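Local coordinates for dihydroorotase (Agrobacterium tumefaciens, PDB 2OGJ), which hydrolyses acetyl esters in vitro, deacetylating acetyl-(R)-mandelate and, less efficiently, acetyl glycolate, with a binuclear zinc centre in a TIM-barrel amidohydrolase fold, at residues D86-C94 / D291-F299; E111-I122 / R159-H170. All blocks are in the same frame, centred on the assembly; numbering follows the deposited sequence.

Contact 1. Residues D86-C94 / D291-F299; sequences DISIRPSEC and DLHGHSMNF. With ZN (zinc ion), chain G.
I87 meets the 291-299 loop with both its backbone and its side chain. I87 O accepts a hydrogen bond from G294 N at 2.7 Å, and this is the one hydrogen bond that joins the two loops. With CG1 anti to the backbone N (chi1 -155°), the side chain puts CG1 against the H293 ring, 3.8 Å from ND1, and carries CD1 on to the H295 ring. H293 ND1 also accepts the backbone N-H of H295, which fixes the H293 ring against its own loop. I89 lays CG2 on the peptide between H293 and G294, 3.4 Å from G294 N, while CD1 reaches L292 CG at 3.9 Å and the selenium of selenomethionine M297. From E93, OE1 touches the CE methyl of M297 at 3.4 Å. C94 closes the row, its CB 3.5 Å from L292 CD2. Next to L292 in the chain, D291 binds zinc through OD1 at 2.1 Å, a site completed by H77, H79 and carboxylated K175, and its carbonyl O accepts S296 OG. Both segments are loops: 86-94 runs between strands 77-78 and 100-106, where C94 and P91 rest on L103, and 291-299 leads from helix 272-280 to helix 304-313; backbone bonds of I89 and L292 to H79 join both loops to this zinc ligand, just after strand 77-78.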
# COMPACT_ATOMS: atom_id res chain seq x y z
N ASP A 86 19.56 -7.50 -15.09
CA ASP A 86 20.84 -7.34 -14.42
C ASP A 86 21.51 -8.65 -13.99
O ASP A 86 22.73 -8.78 -14.02
CB ASP A 86 20.63 -6.47 -13.18
CG ASP A 86 19.80 -7.17 -12.08
OD1 ASP A 86 18.90 -8.01 -12.36
OD2 ASP A 86 20.03 -6.86 -10.89
N ILE A 87 20.68 -9.62 -13.61
CA ILE A 87 21.11 -10.91 -13.08
C ILE A 87 21.53 -12.00 -14.07
O ILE A 87 22.24 -12.93 -13.69
CB ILE A 87 19.99 -11.48 -12.14
CG1 ILE A 87 20.61 -12.44 -11.13
CG2 ILE A 87 18.92 -12.22 -12.94
CD1 ILE A 87 21.75 -11.82 -10.35
N SER A 88 21.11 -11.87 -15.32
CA SER A 88 21.39 -12.85 -16.38
C SER A 88 22.82 -12.92 -16.87
O SER A 88 23.58 -11.96 -16.77
CB SER A 88 20.53 -12.58 -17.61
OG SER A 88 19.16 -12.75 -17.33
N ILE A 89 23.17 -14.08 -17.42
CA ILE A 89 24.49 -14.33 -17.98
C ILE A 89 24.26 -14.50 -19.48
O ILE A 89 23.15 -14.32 -19.96
CB ILE A 89 25.14 -15.63 -17.41
CG1 ILE A 89 24.17 -16.80 -17.50
CG2 ILE A 89 25.55 -15.40 -15.97
CD1 ILE A 89 24.73 -18.09 -16.93
N ARG A 90 25.30 -14.82 -20.23
CA ARG A 90 25.15 -14.99 -21.68
C ARG A 90 24.88 -16.46 -22.01
O ARG A 90 25.24 -17.34 -21.24
CB ARG A 90 26.43 -14.54 -22.40
CG ARG A 90 26.85 -13.09 -22.13
CD ARG A 90 28.20 -12.84 -22.78
NE ARG A 90 28.82 -11.57 -22.38
CZ ARG A 90 28.65 -10.41 -23.01
NH1 ARG A 90 27.87 -10.31 -24.09
NH2 ARG A 90 29.26 -9.32 -22.54
N PRO A 91 24.21 -16.74 -23.14
CA PRO A 91 24.00 -18.16 -23.41
C PRO A 91 25.32 -18.86 -23.72
O PRO A 91 25.47 -20.06 -23.49
CB PRO A 91 23.02 -18.16 -24.59
CG PRO A 91 23.12 -16.79 -25.15
CD PRO A 91 23.30 -15.92 -23.96
N SER A 92 26.31 -18.12 -24.23
CA SER A 92 27.60 -18.73 -24.51
C SER A 92 28.29 -19.18 -23.21
O SER A 92 29.22 -19.97 -23.25
CB SER A 92 28.51 -17.74 -25.25
OG SER A 92 29.21 -16.91 -24.35
N GLU A 93 27.82 -18.70 -22.04
CA GLU A 93 28.43 -19.01 -20.76
C GLU A 93 27.79 -20.25 -20.13
O GLU A 93 28.32 -20.79 -19.14
CB GLU A 93 28.33 -17.82 -19.81
CG GLU A 93 29.02 -16.56 -20.31
CD GLU A 93 28.89 -15.40 -19.35
OE1 GLU A 93 28.26 -15.57 -18.29
OE2 GLU A 93 29.41 -14.31 -19.67
N CYS A 94 26.69 -20.72 -20.66
CA CYS A 94 26.03 -21.89 -20.08
C CYS A 94 25.47 -22.80 -21.17
O CYS A 94 24.72 -23.72 -20.87
CB CYS A 94 24.88 -21.43 -19.19
SG CYS A 94 23.72 -20.37 -20.12
N ASP A 291 19.89 -23.35 -11.82
CA ASP A 291 19.30 -22.01 -11.83
C ASP A 291 20.51 -21.06 -11.97
O ASP A 291 20.82 -20.25 -11.09
CB ASP A 291 18.54 -21.77 -10.53
CG ASP A 291 18.12 -20.34 -10.35
OD1 ASP A 291 17.68 -19.71 -11.34
OD2 ASP A 291 18.22 -19.86 -9.20
N LEU A 292 21.18 -21.19 -13.11
CA LEU A 292 22.38 -20.45 -13.45
C LEU A 292 22.15 -18.99 -13.79
O LEU A 292 21.33 -18.64 -14.64
CB LEU A 292 23.08 -21.18 -14.62
CG LEU A 292 24.60 -21.34 -14.76
CD1 LEU A 292 25.24 -21.80 -13.45
CD2 LEU A 292 24.86 -22.37 -15.82
N HIS A 293 22.88 -18.12 -13.11
CA HIS A 293 22.79 -16.69 -13.38
C HIS A 293 24.03 -16.01 -12.84
O HIS A 293 24.93 -16.67 -12.34
CB HIS A 293 21.52 -16.08 -12.78
CG HIS A 293 21.38 -16.30 -11.31
ND1 HIS A 293 22.24 -15.75 -10.39
CD2 HIS A 293 20.49 -17.04 -10.61
CE1 HIS A 293 21.90 -16.14 -9.18
NE2 HIS A 293 20.84 -16.93 -9.29
N GLY A 294 24.09 -14.69 -12.96
CA GLY A 294 25.25 -13.95 -12.51
C GLY A 294 25.70 -14.12 -11.06
O GLY A 294 26.78 -13.66 -10.70
N HIS A 295 24.90 -14.77 -10.24
CA HIS A 295 25.29 -14.94 -8.85
C HIS A 295 25.40 -16.38 -8.38
O HIS A 295 25.74 -16.62 -7.22
CB HIS A 295 24.34 -14.17 -7.93
CG HIS A 295 24.59 -12.69 -7.92
ND1 HIS A 295 25.86 -12.15 -7.98
CD2 HIS A 295 23.74 -11.64 -7.85
CE1 HIS A 295 25.77 -10.83 -7.94
NE2 HIS A 295 24.50 -10.50 -7.87
N SER A 296 25.09 -17.32 -9.25
CA SER A 296 25.20 -18.72 -8.88
C SER A 296 26.23 -19.44 -9.73
O SER A 296 26.73 -20.49 -9.34
CB SER A 296 23.84 -19.42 -9.00
OG SER A 296 23.38 -19.42 -10.34
N MSE A 297 26.58 -18.86 -10.88
CA MSE A 297 27.53 -19.50 -11.79
C MSE A 297 28.94 -19.64 -11.24
O MSE A 297 29.49 -20.74 -11.25
CB MSE A 297 27.61 -18.78 -13.15
CG MSE A 297 28.61 -19.46 -14.12
SE MSE A 297 28.61 -18.84 -15.78
CE MSE A 297 29.20 -17.22 -15.44
N ASN A 298 29.53 -18.57 -10.73
CA ASN A 298 30.89 -18.71 -10.25
C ASN A 298 31.02 -19.60 -9.02
O ASN A 298 31.87 -20.49 -8.99
CB ASN A 298 31.55 -17.36 -9.98
CG ASN A 298 33.05 -17.50 -9.69
OD1 ASN A 298 33.85 -17.74 -10.59
ND2 ASN A 298 33.43 -17.36 -8.42
N PHE A 299 30.20 -19.38 -8.01
CA PHE A 299 30.37 -20.20 -6.84
C PHE A 299 29.51 -21.44 -6.66
O PHE A 299 29.95 -22.54 -6.99
CB PHE A 299 30.28 -19.38 -5.54
CG PHE A 299 30.22 -20.24 -4.31
CD1 PHE A 299 31.16 -21.23 -4.09
CD2 PHE A 299 29.19 -20.09 -3.39
CE1 PHE A 299 31.08 -22.07 -2.99
CE2 PHE A 299 29.10 -20.93 -2.28
CZ PHE A 299 30.04 -21.91 -2.08
ZN ZN G . 15.84 -18.75 -11.31

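Contact 2. Residues E111-I122 / R159-H170; sequences EANFHGFREYII and RILECYAENSEH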
# COMPACT_ATOMS: atom_id res chain seq x y z
N GLU A 111 6.09 -9.77 -20.28
CA GLU A 111 5.57 -9.37 -21.58
C GLU A 111 6.19 -8.05 -22.03
O GLU A 111 6.31 -7.79 -23.21
CB GLU A 111 4.03 -9.30 -21.56
CG GLU A 111 3.38 -8.51 -20.41
CD GLU A 111 3.54 -6.99 -20.55
OE1 GLU A 111 3.43 -6.47 -21.68
OE2 GLU A 111 3.75 -6.31 -19.51
N ALA A 112 6.62 -7.23 -21.07
CA ALA A 112 7.22 -5.94 -21.39
C ALA A 112 8.41 -5.99 -22.36
O ALA A 112 8.40 -5.33 -23.40
CB ALA A 112 7.62 -5.20 -20.09
N ASN A 113 9.45 -6.76 -22.04
CA ASN A 113 10.59 -6.82 -22.94
C ASN A 113 10.95 -8.18 -23.51
O ASN A 113 12.12 -8.46 -23.71
CB ASN A 113 11.85 -6.18 -22.31
CG ASN A 113 12.39 -6.94 -21.10
OD1 ASN A 113 11.91 -8.01 -20.74
ND2 ASN A 113 13.41 -6.36 -20.47
N PHE A 114 9.96 -9.02 -23.79
CA PHE A 114 10.27 -10.32 -24.36
C PHE A 114 10.75 -10.18 -25.80
O PHE A 114 11.60 -10.95 -26.25
CB PHE A 114 9.06 -11.27 -24.33
CG PHE A 114 9.37 -12.64 -24.88
CD1 PHE A 114 9.94 -13.62 -24.06
CD2 PHE A 114 9.19 -12.93 -26.24
CE1 PHE A 114 10.32 -14.87 -24.59
CE2 PHE A 114 9.57 -14.16 -26.78
CZ PHE A 114 10.14 -15.15 -25.95
N HIS A 115 10.21 -9.21 -26.53
CA HIS A 115 10.64 -9.01 -27.91
C HIS A 115 12.15 -8.71 -27.90
O HIS A 115 12.87 -9.08 -28.81
CB HIS A 115 9.84 -7.88 -28.58
CG HIS A 115 10.09 -6.53 -28.00
ND1 HIS A 115 9.68 -6.17 -26.73
CD2 HIS A 115 10.77 -5.46 -28.48
CE1 HIS A 115 10.09 -4.95 -26.46
NE2 HIS A 115 10.76 -4.49 -27.51
N GLY A 116 12.62 -8.08 -26.82
CA GLY A 116 14.03 -7.79 -26.69
C GLY A 116 14.79 -9.09 -26.50
O GLY A 116 15.86 -9.28 -27.08
N PHE A 117 14.24 -9.99 -25.71
CA PHE A 117 14.89 -11.27 -25.47
C PHE A 117 14.98 -12.03 -26.79
O PHE A 117 16.02 -12.59 -27.11
CB PHE A 117 14.07 -12.08 -24.46
CG PHE A 117 14.70 -13.40 -24.09
CD1 PHE A 117 15.80 -13.45 -23.25
CD2 PHE A 117 14.17 -14.59 -24.57
CE1 PHE A 117 16.37 -14.66 -22.88
CE2 PHE A 117 14.75 -15.83 -24.20
CZ PHE A 117 15.85 -15.85 -23.36
N ARG A 118 13.90 -12.05 -27.55
CA ARG A 118 13.88 -12.77 -28.82
C ARG A 118 14.94 -12.29 -29.81
O ARG A 118 15.65 -13.09 -30.41
CB ARG A 118 12.49 -12.64 -29.46
CG ARG A 118 12.29 -13.52 -30.70
CD ARG A 118 11.02 -13.19 -31.48
NE ARG A 118 11.03 -11.79 -31.89
CZ ARG A 118 10.09 -10.91 -31.55
NH1 ARG A 118 9.06 -11.29 -30.81
NH2 ARG A 118 10.19 -9.65 -31.95
N GLU A 119 15.03 -10.98 -29.96
CA GLU A 119 15.96 -10.39 -30.91
C GLU A 119 17.41 -10.45 -30.50
O GLU A 119 18.26 -10.74 -31.33
CB GLU A 119 15.58 -8.94 -31.18
CG GLU A 119 16.29 -8.35 -32.39
CD GLU A 119 16.04 -6.86 -32.57
OE1 GLU A 119 14.85 -6.46 -32.71
OE2 GLU A 119 17.03 -6.10 -32.58
N TYR A 120 17.72 -10.17 -29.23
CA TYR A 120 19.11 -10.19 -28.77
C TYR A 120 19.62 -11.54 -28.31
O TYR A 120 20.79 -11.84 -28.50
CB TYR A 120 19.36 -9.22 -27.61
CG TYR A 120 19.05 -7.79 -27.92
CD1 TYR A 120 19.58 -7.17 -29.05
CD2 TYR A 120 18.22 -7.05 -27.08
CE1 TYR A 120 19.30 -5.85 -29.35
CE2 TYR A 120 17.92 -5.72 -27.37
CZ TYR A 120 18.46 -5.13 -28.50
OH TYR A 120 18.16 -3.82 -28.81
N ILE A 121 18.76 -12.35 -27.70
CA ILE A 121 19.22 -13.65 -27.20
C ILE A 121 18.84 -14.87 -28.04
O ILE A 121 19.70 -15.66 -28.40
CB ILE A 121 18.75 -13.88 -25.75
CG1 ILE A 121 19.09 -12.66 -24.90
CG2 ILE A 121 19.40 -15.13 -25.19
CD1 ILE A 121 20.56 -12.26 -24.95
N ILE A 122 17.56 -15.02 -28.34
CA ILE A 122 17.11 -16.18 -29.10
C ILE A 122 17.61 -16.28 -30.53
O ILE A 122 18.38 -17.17 -30.85
CB ILE A 122 15.56 -16.28 -29.15
CG1 ILE A 122 14.98 -16.43 -27.74
CG2 ILE A 122 15.15 -17.50 -29.95
CD1 ILE A 122 13.48 -16.44 -27.72
N ARG A 159 -1.93 -8.50 -22.20
CA ARG A 159 -0.63 -8.40 -22.84
C ARG A 159 0.12 -9.75 -22.82
O ARG A 159 0.87 -10.05 -23.75
CB ARG A 159 0.19 -7.29 -22.18
CG ARG A 159 -0.25 -5.90 -22.61
CD ARG A 159 0.72 -4.84 -22.13
NE ARG A 159 0.42 -3.49 -22.65
CZ ARG A 159 -0.64 -2.76 -22.30
NH1 ARG A 159 -1.53 -3.24 -21.42
NH2 ARG A 159 -0.81 -1.55 -22.82
N ILE A 160 -0.10 -10.56 -21.79
CA ILE A 160 0.53 -11.86 -21.74
C ILE A 160 -0.07 -12.70 -22.88
O ILE A 160 0.64 -13.39 -23.60
CB ILE A 160 0.27 -12.57 -20.41
CG1 ILE A 160 1.09 -11.91 -19.30
CG2 ILE A 160 0.63 -14.04 -20.53
CD1 ILE A 160 0.81 -12.45 -17.88
N LEU A 161 -1.38 -12.62 -23.05
CA LEU A 161 -2.02 -13.38 -24.12
C LEU A 161 -1.51 -12.88 -25.47
O LEU A 161 -1.26 -13.67 -26.38
CB LEU A 161 -3.55 -13.27 -24.07
CG LEU A 161 -4.28 -13.91 -22.89
CD1 LEU A 161 -5.77 -13.95 -23.20
CD2 LEU A 161 -3.77 -15.31 -22.66
N GLU A 162 -1.37 -11.56 -25.59
CA GLU A 162 -0.90 -10.98 -26.84
C GLU A 162 0.55 -11.45 -27.08
O GLU A 162 0.87 -11.96 -28.15
CB GLU A 162 -0.98 -9.45 -26.76
CG GLU A 162 -0.67 -8.73 -28.06
CD GLU A 162 -0.33 -7.26 -27.85
OE1 GLU A 162 0.55 -6.97 -27.00
OE2 GLU A 162 -0.93 -6.40 -28.53
N CYS A 163 1.40 -11.30 -26.07
CA CYS A 163 2.81 -11.72 -26.16
C CYS A 163 3.00 -13.19 -26.56
O CYS A 163 3.84 -13.50 -27.39
CB CYS A 163 3.53 -11.47 -24.83
SG CYS A 163 5.33 -11.76 -24.90
N TYR A 164 2.22 -14.08 -25.98
CA TYR A 164 2.32 -15.50 -26.27
C TYR A 164 1.90 -15.86 -27.69
O TYR A 164 2.52 -16.72 -28.31
CB TYR A 164 1.45 -16.31 -25.30
CG TYR A 164 1.51 -17.78 -25.57
CD1 TYR A 164 2.59 -18.54 -25.14
CD2 TYR A 164 0.53 -18.39 -26.34
CE1 TYR A 164 2.69 -19.88 -25.47
CE2 TYR A 164 0.62 -19.73 -26.68
CZ TYR A 164 1.70 -20.48 -26.25
OH TYR A 164 1.81 -21.80 -26.62
N ALA A 165 0.85 -15.21 -28.19
CA ALA A 165 0.33 -15.45 -29.54
C ALA A 165 1.38 -15.14 -30.59
O ALA A 165 1.50 -15.85 -31.59
CB ALA A 165 -0.89 -14.60 -29.77
N GLU A 166 2.15 -14.08 -30.35
CA GLU A 166 3.21 -13.65 -31.26
C GLU A 166 4.49 -14.43 -31.03
O GLU A 166 5.43 -14.27 -31.82
CB GLU A 166 3.46 -12.15 -31.10
CG GLU A 166 2.25 -11.28 -31.40
CD GLU A 166 2.53 -9.80 -31.23
OE1 GLU A 166 3.68 -9.45 -30.88
OE2 GLU A 166 1.61 -8.99 -31.44
N ASN A 167 4.58 -15.24 -29.98
CA ASN A 167 5.82 -15.98 -29.73
C ASN A 167 5.64 -17.40 -29.25
O ASN A 167 6.45 -17.91 -28.47
CB ASN A 167 6.70 -15.24 -28.72
CG ASN A 167 6.95 -13.81 -29.11
OD1 ASN A 167 6.23 -12.92 -28.69
ND2 ASN A 167 7.98 -13.59 -29.92
N SER A 168 4.58 -18.06 -29.71
CA SER A 168 4.32 -19.44 -29.31
C SER A 168 5.47 -20.38 -29.68
O SER A 168 5.62 -21.45 -29.09
CB SER A 168 3.00 -19.92 -29.93
OG SER A 168 2.84 -19.41 -31.24
N GLU A 169 6.28 -19.97 -30.64
CA GLU A 169 7.43 -20.77 -31.08
C GLU A 169 8.59 -20.61 -30.08
O GLU A 169 9.54 -21.40 -30.08
CB GLU A 169 7.93 -20.31 -32.46
CG GLU A 169 6.86 -19.68 -33.34
CD GLU A 169 6.59 -18.19 -33.01
OE1 GLU A 169 7.46 -17.34 -33.31
OE2 GLU A 169 5.51 -17.88 -32.47
N HIS A 170 8.49 -19.60 -29.22
CA HIS A 170 9.56 -19.33 -28.27
C HIS A 170 9.20 -19.49 -26.80
O HIS A 170 10.04 -19.88 -25.98
CB HIS A 170 10.10 -17.92 -28.51
CG HIS A 170 10.54 -17.66 -29.92
ND1 HIS A 170 11.41 -18.49 -30.59
CD2 HIS A 170 10.24 -16.66 -30.78
CE1 HIS A 170 11.62 -18.02 -31.80
NE2 HIS A 170 10.92 -16.91 -31.94
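F114 holds CG anti to the backbone N (chi1 -178°), which sends its ring toward 159-170, where C163 SG meets it. C163 SG lies 3.8 Å from F114 CB and 5.0 Å from the centroid of the ring, approaching it obliquely in a sulfur-aromatic contact. Further out on the same ring, CE2 packs against the side chain of N167, and CZ points at H170 CB, which sits at the ring edge 3.8 Å away. R118 is bent at chi3 (58°), which brings the edge of its guanidinium to the amide of N167; the two groups lie nearly coplanar, 8° apart. The aliphatic part of R118 meanwhile runs across the imidazole of H170, where R118 CD lies 3.6 Å from H170 CD2, and I122 reaches the same residue with CD1 3.8 Å from its CB. At the other end E111 folds over the first turn of helix 157-165: OE1 rests 3.2 Å from R159 CD, against the aliphatic chain of R159; the opposite charges are near each other but beyond salt-bridge distance. E111 OE2 hydrogen-bonds S137 and forms a salt bridge with R145 of the second subunit, while R159 NH1 forms one with D156. On the barrel side, F114 and C163 both reach I171 of strand 171-173, and F114 and I122 touch strand 128-132. Helices 114-122 and 157-165 thus lie side by side over neighbouring parallel strands, the layering of successive beta-alpha units on the outside of a TIM barrel.

Contact 2 lies nested within the long loop of chain that contact 1 closes: 86-94 comes first, then 111-122 and 159-170, and 291-299 last. Their centres are 21 Å apart, yet they touch where P91 CG packs on I121 CG2 at 4.1 Å. Strand 100-106 links them along the chain, running from the first loop of contact 1 towards helix 114-122. Contact 1 joins loops beside the zinc site, whereas contact 2 pairs two helices on the outside of the barrel. Both border the second subunit: R90 of contact 1 forms a salt bridge with E119 of that subunit, so the loop beside the zinc site of one chain meets the outer helix of its neighbour.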